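Local coordinates for putative exported protein (Bacteroides fragilis, PDB 4RAA), which is of unknown function but folds as a six-bladed beta-propeller and is probably exported from the cell, at residues A[112-115]-A[120-123]; A[142-147]-A[164-169]; A[307-312]-A[316-321]. One frame throughout, in Å; residues are numbered along the deposited sequence.

Contact 1: A[112-115]-A[120-123]; sequences LYYN and SFLY
The rings of Tyr113 and Tyr123 lie almost parallel in an offset stack, their centroids 4.3 Å apart and their planes only 6° from one another. The slip between them places Tyr123 OH over the middle of the Tyr113 ring, while Tyr113 CB rests over the face of the Tyr123 ring, 4.0 Å from its centroid, as a CH-pi contact. Tyr123 reaches this position because its CG stands between the backbone N and the carbonyl carbon (chi1 66°), which folds the ring back toward Tyr113. Tyrosine suits both places by more than its flat face: the hydroxyl of Tyr123 is what lies over its partner, and that of Tyr113 lengthens the ring toward a neighbouring turn. Beyond this pair, Tyr123 stacks on Tyr123 of the second subunit, so the aromatic layer continues across the dimer contact.

The other side of the hairpin carries Tyr114 and Phe121, whose rings meet at an oblique angle, with Tyr114 CE1 3.9 Å from Phe121 CD1. Tyr114 OH is anchored by the carbonyl of Gly84. Nearer the turn, Leu122 CD1 reaches back to lie 3.6 Å from Asn115 CB, an aliphatic contact on the stem of a polar residue; the Asn115 amide end is turned to the turn itself, where OD1 accepts from the N-H groups of Thr117 and Asp118.

Backbone bonds form the polar edge. Tyr113 N donates to Tyr123 O at 2.9 Å, and Asn115 N to Ser120 O at 2.8 Å. Tyr113 O takes two donors, Leu122 N at 2.9 Å and, weakly, Tyr123 N at 3.4 Å. Two consecutive residues thus face a single partner, which is the signature of a classic beta bulge, here set in the antiparallel hairpin at the outer edge of a propeller sheet.

Contact 2: A[142-147]-A[164-169]; sequences LLWNSR and SLFDII
Trp144 and Phe166 meet edge to face where a strand of a four-stranded antiparallel propeller sheet faces the turn between two others. Trp144 sits on strand 142-145, whereas Phe166 belongs to the turn joining strand 157-162 to strand 168-174, and this turn brings the Phe166 ring against Leu142 and Trp144.

The aromatic interaction is T-shaped: the six-membered ring of Trp144 stands at 85° to the Phe166 ring, centroids 5.2 Å apart, and its CZ2 corner points at the Phe166 face. The long indole carries its CZ2-CH2 edge out to that face while NE1 still reaches Thr162 OG1, a hydrogen bond that helps fix how the indole is turned. Arg125 adds a cation-pi contact to Phe166.

Aliphatic packing supplies the rest. Leu142, two residues before Trp144 and so on the same side of its strand, sends CD1 to the edge of the Phe166 ring, near its plane. Phe166 takes up a left-handed backbone conformation (phi 87°), and its CG lies anti to the carbonyl carbon (chi1 -50°), which brings the ring toward Leu142 and Trp144. There Phe166 CE1 comes 3.6 Å from Trp144 CZ2 and 3.9 Å from Leu142 CD1.

Contact 3: A[307-312]-A[316-321]; sequences YFSIGS and YHVAPL
Side-chain packing, one direct backbone bond and a bridging water join the loop 307-312 to strand 316-321, close to the centre of the chain. That strand pairs with strand 354-360, which in turn borders strand 25-31, so N- and C-terminal parts of the chain share one propeller sheet, consistent with the closing of the ring.

Ser309 N donates to Val318 O at 2.9 Å, a bent bond (137° at the hydrogen) with the donor tilted out of the carbonyl plane. Farther along, the loop stands off from the strand, and the water accepts from Val318 N at 2.8 Å. It lies near Ser309 O and Gly311 O too, although competing acceptors mean it may not serve both. At Gly311 the backbone angles would drive a CB into the carbonyl O of Ile310, which calls for glycine.

Apolar groups flank this polar line. Ala319 CB sits over the Phe308 face, 4.1 Å from the centroid, small enough to approach closely. Pro320 CG meets the Tyr307 ring obliquely, 3.4 Å from CZ.

Tyr307 OH is hydrogen-bonded to Val43 N and Ser309 OG to Val43 O; thus water, rigid rings and tethered hydroxyls supplement the loop's single direct backbone bond to this strand.

How the contacts relate
Contacts 1 and 2 follow one another along the chain and touch: Tyr113 OH packs 3.3 Å from Phe166 CZ, which joins the bulged hairpin to the turn of the next sheet. Both also face the second subunit, contact 1 through Tyr123 and contact 2 through Asp167, which forms a salt bridge with Arg126 of that subunit. Contact 3 stands apart, its nearest atoms about 18 Å from contact 1 and about 11 Å from contact 2, nearer the middle of the chain and touched by no other subunit. No active site is known; a phosphate, probably from the crystallisation liquor, lies about 4 Å from the Phe166 side chain.

Contact 1: A[112-115]-A[120-123]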
loop_
_atom_site.group_PDB
_atom_site.type_symbol
_atom_site.label_atom_id
_atom_site.label_comp_id
_atom_site.label_asym_id
_atom_site.label_seq_id
_atom_site.Cartn_x
_atom_site.Cartn_y
_atom_site.Cartn_z
ATOM N N LEU A 112 -2.977 -8.465 1.522
ATOM C CA LEU A 112 -3.200 -8.738 0.090
ATOM C C LEU A 112 -4.667 -8.519 -0.231
ATOM O O LEU A 112 -5.535 -9.069 0.457
ATOM C CB LEU A 112 -2.755 -10.147 -0.300
ATOM C CG LEU A 112 -1.296 -10.459 0.080
ATOM C CD1 LEU A 112 -1.209 -11.179 1.426
ATOM C CD2 LEU A 112 -0.615 -11.295 -0.987
ATOM N N TYR A 113 -4.923 -7.706 -1.263
ATOM C CA TYR A 113 -6.262 -7.358 -1.716
ATOM C C TYR A 113 -6.574 -8.134 -2.990
ATOM O O TYR A 113 -5.811 -8.086 -3.947
ATOM C CB TYR A 113 -6.376 -5.848 -1.969
ATOM C CG TYR A 113 -6.182 -5.023 -0.712
ATOM C CD1 TYR A 113 -4.900 -4.785 -0.191
ATOM C CD2 TYR A 113 -7.280 -4.487 -0.029
ATOM C CE1 TYR A 113 -4.728 -4.038 0.974
ATOM C CE2 TYR A 113 -7.123 -3.745 1.139
ATOM C CZ TYR A 113 -5.846 -3.522 1.639
ATOM O OH TYR A 113 -5.672 -2.792 2.787
ATOM N N TYR A 114 -7.681 -8.873 -2.959
ATOM C CA TYR A 114 -8.206 -9.630 -4.088
ATOM C C TYR A 114 -9.599 -9.093 -4.428
ATOM O O TYR A 114 -10.238 -8.444 -3.598
ATOM C CB TYR A 114 -8.288 -11.115 -3.740
ATOM C CG TYR A 114 -6.964 -11.748 -3.376
ATOM C CD1 TYR A 114 -6.134 -12.305 -4.353
ATOM C CD2 TYR A 114 -6.540 -11.808 -2.048
ATOM C CE1 TYR A 114 -4.914 -12.902 -4.018
ATOM C CE2 TYR A 114 -5.323 -12.404 -1.701
ATOM C CZ TYR A 114 -4.519 -12.946 -2.686
ATOM O OH TYR A 114 -3.332 -13.514 -2.328
ATOM N N ASN A 115 -10.055 -9.371 -5.649
ATOM C CA ASN A 115 -11.382 -8.939 -6.142
ATOM C C ASN A 115 -12.468 -9.771 -5.460
ATOM O O ASN A 115 -12.367 -11.004 -5.431
ATOM C CB ASN A 115 -11.461 -9.134 -7.664
ATOM C CG ASN A 115 -12.663 -8.457 -8.295
ATOM O OD1 ASN A 115 -13.786 -8.913 -8.140
ATOM N ND2 ASN A 115 -12.417 -7.403 -9.067
ATOM N N SER A 120 -9.392 -12.494 -8.462
ATOM C CA SER A 120 -8.057 -12.194 -8.982
ATOM C C SER A 120 -7.373 -11.185 -8.054
ATOM O O SER A 120 -8.036 -10.466 -7.299
ATOM C CB SER A 120 -8.119 -11.647 -10.413
ATOM O OG SER A 120 -8.865 -10.436 -10.485
ATOM N N PHE A 121 -6.045 -11.147 -8.121
ATOM C CA PHE A 121 -5.231 -10.261 -7.281
ATOM C C PHE A 121 -5.304 -8.808 -7.784
ATOM O O PHE A 121 -5.213 -8.562 -8.988
ATOM C CB PHE A 121 -3.787 -10.796 -7.233
ATOM C CG PHE A 121 -2.839 -9.945 -6.445
ATOM C CD1 PHE A 121 -3.093 -9.655 -5.106
ATOM C CD2 PHE A 121 -1.661 -9.463 -7.026
ATOM C CE1 PHE A 121 -2.216 -8.851 -4.374
ATOM C CE2 PHE A 121 -0.775 -8.676 -6.297
ATOM C CZ PHE A 121 -1.051 -8.369 -4.970
ATOM N N LEU A 122 -5.498 -7.867 -6.851
ATOM C CA LEU A 122 -5.571 -6.425 -7.130
ATOM C C LEU A 122 -4.261 -5.725 -6.766
ATOM O O LEU A 122 -3.615 -5.143 -7.640
ATOM C CB LEU A 122 -6.748 -5.778 -6.385
ATOM C CG LEU A 122 -8.117 -5.749 -7.060
ATOM C CD1 LEU A 122 -8.482 -7.065 -7.709
ATOM C CD2 LEU A 122 -9.169 -5.328 -6.043
ATOM N N TYR A 123 -3.890 -5.770 -5.484
ATOM C CA TYR A 123 -2.645 -5.142 -4.990
ATOM C C TYR A 123 -2.305 -5.571 -3.575
ATOM O O TYR A 123 -3.156 -6.134 -2.891
ATOM C CB TYR A 123 -2.750 -3.612 -5.010
ATOM C CG TYR A 123 -3.770 -3.010 -4.055
ATOM C CD1 TYR A 123 -5.132 -2.985 -4.372
ATOM C CD2 TYR A 123 -3.365 -2.434 -2.841
ATOM C CE1 TYR A 123 -6.064 -2.418 -3.505
ATOM C CE2 TYR A 123 -4.282 -1.865 -1.966
ATOM C CZ TYR A 123 -5.628 -1.853 -2.296
ATOM O OH TYR A 123 -6.520 -1.281 -1.413
#

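Contact 2: A[142-147]-A[164-169]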
loop_
_atom_site.group_PDB
_atom_site.type_symbol
_atom_site.label_atom_id
_atom_site.label_comp_id
_atom_site.label_asym_id
_atom_site.label_seq_id
_atom_site.Cartn_x
_atom_site.Cartn_y
_atom_site.Cartn_z
ATOM N N LEU A 142 -10.989 1.412 9.665
ATOM C CA LEU A 142 -10.579 0.035 9.918
ATOM C C LEU A 142 -10.240 -0.181 11.386
ATOM O O LEU A 142 -9.546 0.647 11.972
ATOM C CB LEU A 142 -9.349 -0.264 9.049
ATOM C CG LEU A 142 -9.482 0.089 7.553
ATOM C CD1 LEU A 142 -8.128 0.023 6.860
ATOM C CD2 LEU A 142 -10.515 -0.792 6.858
ATOM N N LEU A 143 -10.750 -1.272 11.974
ATOM C CA LEU A 143 -10.421 -1.666 13.355
ATOM C C LEU A 143 -9.435 -2.812 13.257
ATOM O O LEU A 143 -9.750 -3.826 12.644
ATOM C CB LEU A 143 -11.651 -2.127 14.143
ATOM C CG LEU A 143 -11.432 -2.590 15.599
ATOM C CD1 LEU A 143 -10.884 -1.465 16.471
ATOM C CD2 LEU A 143 -12.720 -3.131 16.201
ATOM N N TRP A 144 -8.252 -2.629 13.847
ATOM C CA TRP A 144 -7.185 -3.637 13.910
ATOM C C TRP A 144 -6.892 -3.940 15.379
ATOM O O TRP A 144 -7.132 -3.083 16.245
ATOM C CB TRP A 144 -5.873 -3.091 13.346
ATOM C CG TRP A 144 -5.883 -2.521 11.988
ATOM C CD1 TRP A 144 -6.339 -1.285 11.614
ATOM C CD2 TRP A 144 -5.297 -3.102 10.830
ATOM N NE1 TRP A 144 -6.116 -1.085 10.276
ATOM C CE2 TRP A 144 -5.475 -2.182 9.768
ATOM C CE3 TRP A 144 -4.650 -4.322 10.576
ATOM C CZ2 TRP A 144 -5.034 -2.441 8.473
ATOM C CZ3 TRP A 144 -4.212 -4.590 9.285
ATOM C CH2 TRP A 144 -4.405 -3.643 8.241
ATOM N N ASN A 145 -6.346 -5.130 15.647
ATOM C CA ASN A 145 -5.896 -5.480 16.992
ATOM C C ASN A 145 -4.412 -5.121 17.067
ATOM O O ASN A 145 -3.745 -5.075 16.034
ATOM C CB ASN A 145 -6.184 -6.959 17.348
ATOM C CG ASN A 145 -5.212 -7.956 16.701
ATOM O OD1 ASN A 145 -4.952 -7.917 15.497
ATOM N ND2 ASN A 145 -4.709 -8.879 17.499
ATOM N N SER A 146 -3.915 -4.849 18.277
ATOM C CA SER A 146 -2.498 -4.508 18.527
ATOM C C SER A 146 -1.729 -5.667 19.173
ATOM O O SER A 146 -1.921 -5.934 20.357
ATOM C CB SER A 146 -2.398 -3.266 19.431
ATOM O OG SER A 146 -1.082 -3.094 19.955
ATOM N N ARG A 147 -0.848 -6.317 18.408
ATOM C CA ARG A 147 0.016 -7.406 18.916
ATOM C C ARG A 147 1.433 -6.893 19.277
ATOM O O ARG A 147 2.438 -7.529 18.928
ATOM C CB ARG A 147 0.085 -8.574 17.913
ATOM C CG ARG A 147 -1.257 -9.228 17.639
ATOM C CD ARG A 147 -1.145 -10.631 17.048
ATOM N NE ARG A 147 -0.662 -11.638 18.017
ATOM C CZ ARG A 147 0.592 -12.100 18.151
ATOM N NH1 ARG A 147 1.591 -11.675 17.364
ATOM N NH2 ARG A 147 0.858 -13.020 19.091
ATOM N N SER A 164 -8.594 4.661 5.937
ATOM C CA SER A 164 -8.370 3.909 4.685
ATOM C C SER A 164 -6.874 3.601 4.428
ATOM O O SER A 164 -6.480 2.475 4.172
ATOM C CB SER A 164 -8.944 4.781 3.537
ATOM O OG SER A 164 -8.627 4.340 2.234
ATOM N N LEU A 165 -6.058 4.637 4.592
ATOM C CA LEU A 165 -4.623 4.631 4.280
ATOM C C LEU A 165 -3.705 4.035 5.378
ATOM O O LEU A 165 -2.502 3.904 5.144
ATOM C CB LEU A 165 -4.238 6.100 3.927
ATOM C CG LEU A 165 -3.023 6.529 3.110
ATOM C CD1 LEU A 165 -3.004 5.858 1.750
ATOM C CD2 LEU A 165 -3.040 8.041 2.921
ATOM N N PHE A 166 -4.275 3.654 6.530
ATOM C CA PHE A 166 -3.583 3.055 7.718
ATOM C C PHE A 166 -2.987 4.056 8.748
ATOM O O PHE A 166 -2.310 3.628 9.699
ATOM C CB PHE A 166 -2.502 1.974 7.415
ATOM C CG PHE A 166 -2.916 0.853 6.482
ATOM C CD1 PHE A 166 -4.258 0.478 6.261
ATOM C CD2 PHE A 166 -1.901 0.048 5.921
ATOM C CE1 PHE A 166 -4.558 -0.597 5.416
ATOM C CE2 PHE A 166 -2.204 -1.040 5.104
ATOM C CZ PHE A 166 -3.531 -1.361 4.851
ATOM N N ASP A 167 -3.220 5.359 8.579
ATOM C CA ASP A 167 -2.789 6.352 9.581
ATOM C C ASP A 167 -3.715 6.186 10.797
ATOM O O ASP A 167 -4.930 6.058 10.634
ATOM C CB ASP A 167 -2.853 7.782 9.030
ATOM C CG ASP A 167 -1.867 8.027 7.888
ATOM O OD1 ASP A 167 -0.825 7.334 7.800
ATOM O OD2 ASP A 167 -2.135 8.939 7.079
ATOM N N ILE A 168 -3.130 6.184 11.998
ATOM C CA ILE A 168 -3.868 5.932 13.246
ATOM C C ILE A 168 -4.782 7.097 13.592
ATOM O O ILE A 168 -4.304 8.225 13.689
ATOM C CB ILE A 168 -2.903 5.637 14.441
ATOM C CG1 ILE A 168 -2.108 4.343 14.175
ATOM C CG2 ILE A 168 -3.665 5.540 15.776
ATOM C CD1 ILE A 168 -0.951 4.078 15.120
ATOM N N ILE A 169 -6.080 6.814 13.784
ATOM C CA ILE A 169 -7.075 7.830 14.188
ATOM C C ILE A 169 -7.149 7.857 15.715
ATOM O O ILE A 169 -6.977 8.921 16.310
ATOM C CB ILE A 169 -8.474 7.591 13.567
ATOM C CG1 ILE A 169 -8.381 7.707 12.037
ATOM C CG2 ILE A 169 -9.494 8.605 14.110
ATOM C CD1 ILE A 169 -9.645 7.324 11.289
#

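Contact 3: A[307-312]-A[316-321]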
loop_
_atom_site.group_PDB
_atom_site.type_symbol
_atom_site.label_atom_id
_atom_site.label_comp_id
_atom_site.label_asym_id
_atom_site.label_seq_id
_atom_site.Cartn_x
_atom_site.Cartn_y
_atom_site.Cartn_z
ATOM N N TYR A 307 -13.303 -27.989 18.100
ATOM C CA TYR A 307 -13.351 -26.531 18.101
ATOM C C TYR A 307 -14.472 -25.972 17.228
ATOM O O TYR A 307 -14.951 -26.633 16.300
ATOM C CB TYR A 307 -12.006 -25.953 17.609
ATOM C CG TYR A 307 -11.653 -26.317 16.173
ATOM C CD1 TYR A 307 -11.130 -27.587 15.847
ATOM C CD2 TYR A 307 -11.828 -25.390 15.136
ATOM C CE1 TYR A 307 -10.812 -27.915 14.528
ATOM C CE2 TYR A 307 -11.508 -25.706 13.817
ATOM C CZ TYR A 307 -10.999 -26.962 13.509
ATOM O OH TYR A 307 -10.689 -27.261 12.193
ATOM N N PHE A 308 -14.868 -24.745 17.547
ATOM C CA PHE A 308 -15.832 -23.991 16.755
ATOM C C PHE A 308 -15.045 -23.045 15.856
ATOM O O PHE A 308 -14.144 -22.342 16.334
ATOM C CB PHE A 308 -16.830 -23.210 17.637
ATOM C CG PHE A 308 -18.081 -23.978 17.945
ATOM C CD1 PHE A 308 -18.160 -24.812 19.060
ATOM C CD2 PHE A 308 -19.185 -23.891 17.092
ATOM C CE1 PHE A 308 -19.323 -25.532 19.330
ATOM C CE2 PHE A 308 -20.349 -24.601 17.356
ATOM C CZ PHE A 308 -20.418 -25.428 18.474
ATOM N N SER A 309 -15.365 -23.052 14.556
ATOM C CA SER A 309 -14.772 -22.105 13.609
ATOM C C SER A 309 -15.283 -20.739 13.974
ATOM O O SER A 309 -16.429 -20.600 14.427
ATOM C CB SER A 309 -15.197 -22.367 12.163
ATOM O OG SER A 309 -14.742 -23.616 11.730
ATOM N N ILE A 310 -14.440 -19.735 13.779
ATOM C CA ILE A 310 -14.859 -18.359 14.011
ATOM C C ILE A 310 -15.710 -17.990 12.773
ATOM O O ILE A 310 -15.457 -18.488 11.676
ATOM C CB ILE A 310 -13.658 -17.451 14.371
ATOM C CG1 ILE A 310 -13.042 -17.964 15.697
ATOM C CG2 ILE A 310 -14.115 -16.000 14.520
ATOM C CD1 ILE A 310 -11.618 -17.545 15.992
ATOM N N GLY A 311 -16.735 -17.163 12.986
ATOM C CA GLY A 311 -17.755 -16.805 11.980
ATOM C C GLY A 311 -19.020 -17.670 12.047
ATOM O O GLY A 311 -19.043 -18.735 12.679
ATOM N N SER A 312 -20.071 -17.192 11.389
ATOM C CA SER A 312 -21.366 -17.875 11.291
ATOM C C SER A 312 -21.953 -17.741 9.875
ATOM O O SER A 312 -21.455 -16.954 9.061
ATOM C CB SER A 312 -22.331 -17.346 12.353
ATOM O OG SER A 312 -22.361 -15.934 12.374
ATOM N N TYR A 316 -26.064 -19.517 11.843
ATOM C CA TYR A 316 -25.645 -20.867 12.287
ATOM C C TYR A 316 -24.160 -20.840 12.665
ATOM O O TYR A 316 -23.345 -20.309 11.915
ATOM C CB TYR A 316 -25.838 -21.965 11.216
ATOM C CG TYR A 316 -27.252 -22.481 10.999
ATOM C CD1 TYR A 316 -27.751 -23.561 11.750
ATOM C CD2 TYR A 316 -28.083 -21.928 10.014
ATOM C CE1 TYR A 316 -29.038 -24.052 11.544
ATOM C CE2 TYR A 316 -29.376 -22.410 9.803
ATOM C CZ TYR A 316 -29.847 -23.471 10.563
ATOM O OH TYR A 316 -31.121 -23.933 10.347
ATOM N N HIS A 317 -23.830 -21.428 13.817
ATOM C CA HIS A 317 -22.445 -21.566 14.288
ATOM C C HIS A 317 -21.855 -22.755 13.541
ATOM O O HIS A 317 -22.564 -23.738 13.325
ATOM C CB HIS A 317 -22.402 -21.792 15.797
ATOM C CG HIS A 317 -22.930 -20.638 16.579
ATOM N ND1 HIS A 317 -22.118 -19.814 17.324
ATOM C CD2 HIS A 317 -24.180 -20.129 16.683
ATOM C CE1 HIS A 317 -22.851 -18.864 17.877
ATOM N NE2 HIS A 317 -24.104 -19.030 17.503
ATOM N N VAL A 318 -20.579 -22.659 13.152
ATOM C CA VAL A 318 -19.899 -23.681 12.347
ATOM C C VAL A 318 -18.880 -24.437 13.188
ATOM O O VAL A 318 -18.133 -23.824 13.941
ATOM C CB VAL A 318 -19.175 -23.054 11.127
ATOM C CG1 VAL A 318 -18.486 -24.132 10.274
ATOM C CG2 VAL A 318 -20.160 -22.250 10.284
ATOM N N ALA A 319 -18.840 -25.760 13.027
ATOM C CA ALA A 319 -17.870 -26.622 13.718
ATOM C C ALA A 319 -17.456 -27.758 12.779
ATOM O O ALA A 319 -18.278 -28.613 12.488
ATOM C CB ALA A 319 -18.479 -27.184 14.988
ATOM N N PRO A 320 -16.194 -27.768 12.290
ATOM C CA PRO A 320 -15.779 -28.838 11.382
ATOM C C PRO A 320 -15.528 -30.127 12.152
ATOM O O PRO A 320 -14.970 -30.088 13.254
ATOM C CB PRO A 320 -14.496 -28.292 10.768
ATOM C CG PRO A 320 -13.918 -27.464 11.846
ATOM C CD PRO A 320 -15.080 -26.846 12.571
ATOM N N LEU A 321 -15.956 -31.245 11.562
ATOM C CA LEU A 321 -15.858 -32.574 12.148
ATOM C C LEU A 321 -14.940 -33.448 11.284
ATOM O O LEU A 321 -15.090 -33.467 10.061
ATOM C CB LEU A 321 -17.256 -33.183 12.213
ATOM C CG LEU A 321 -18.361 -32.363 12.908
ATOM C CD1 LEU A 321 -19.723 -33.002 12.678
ATOM C CD2 LEU A 321 -18.117 -32.217 14.401
HETATM O O HOH W 1 -19.205 -20.868 14.729
#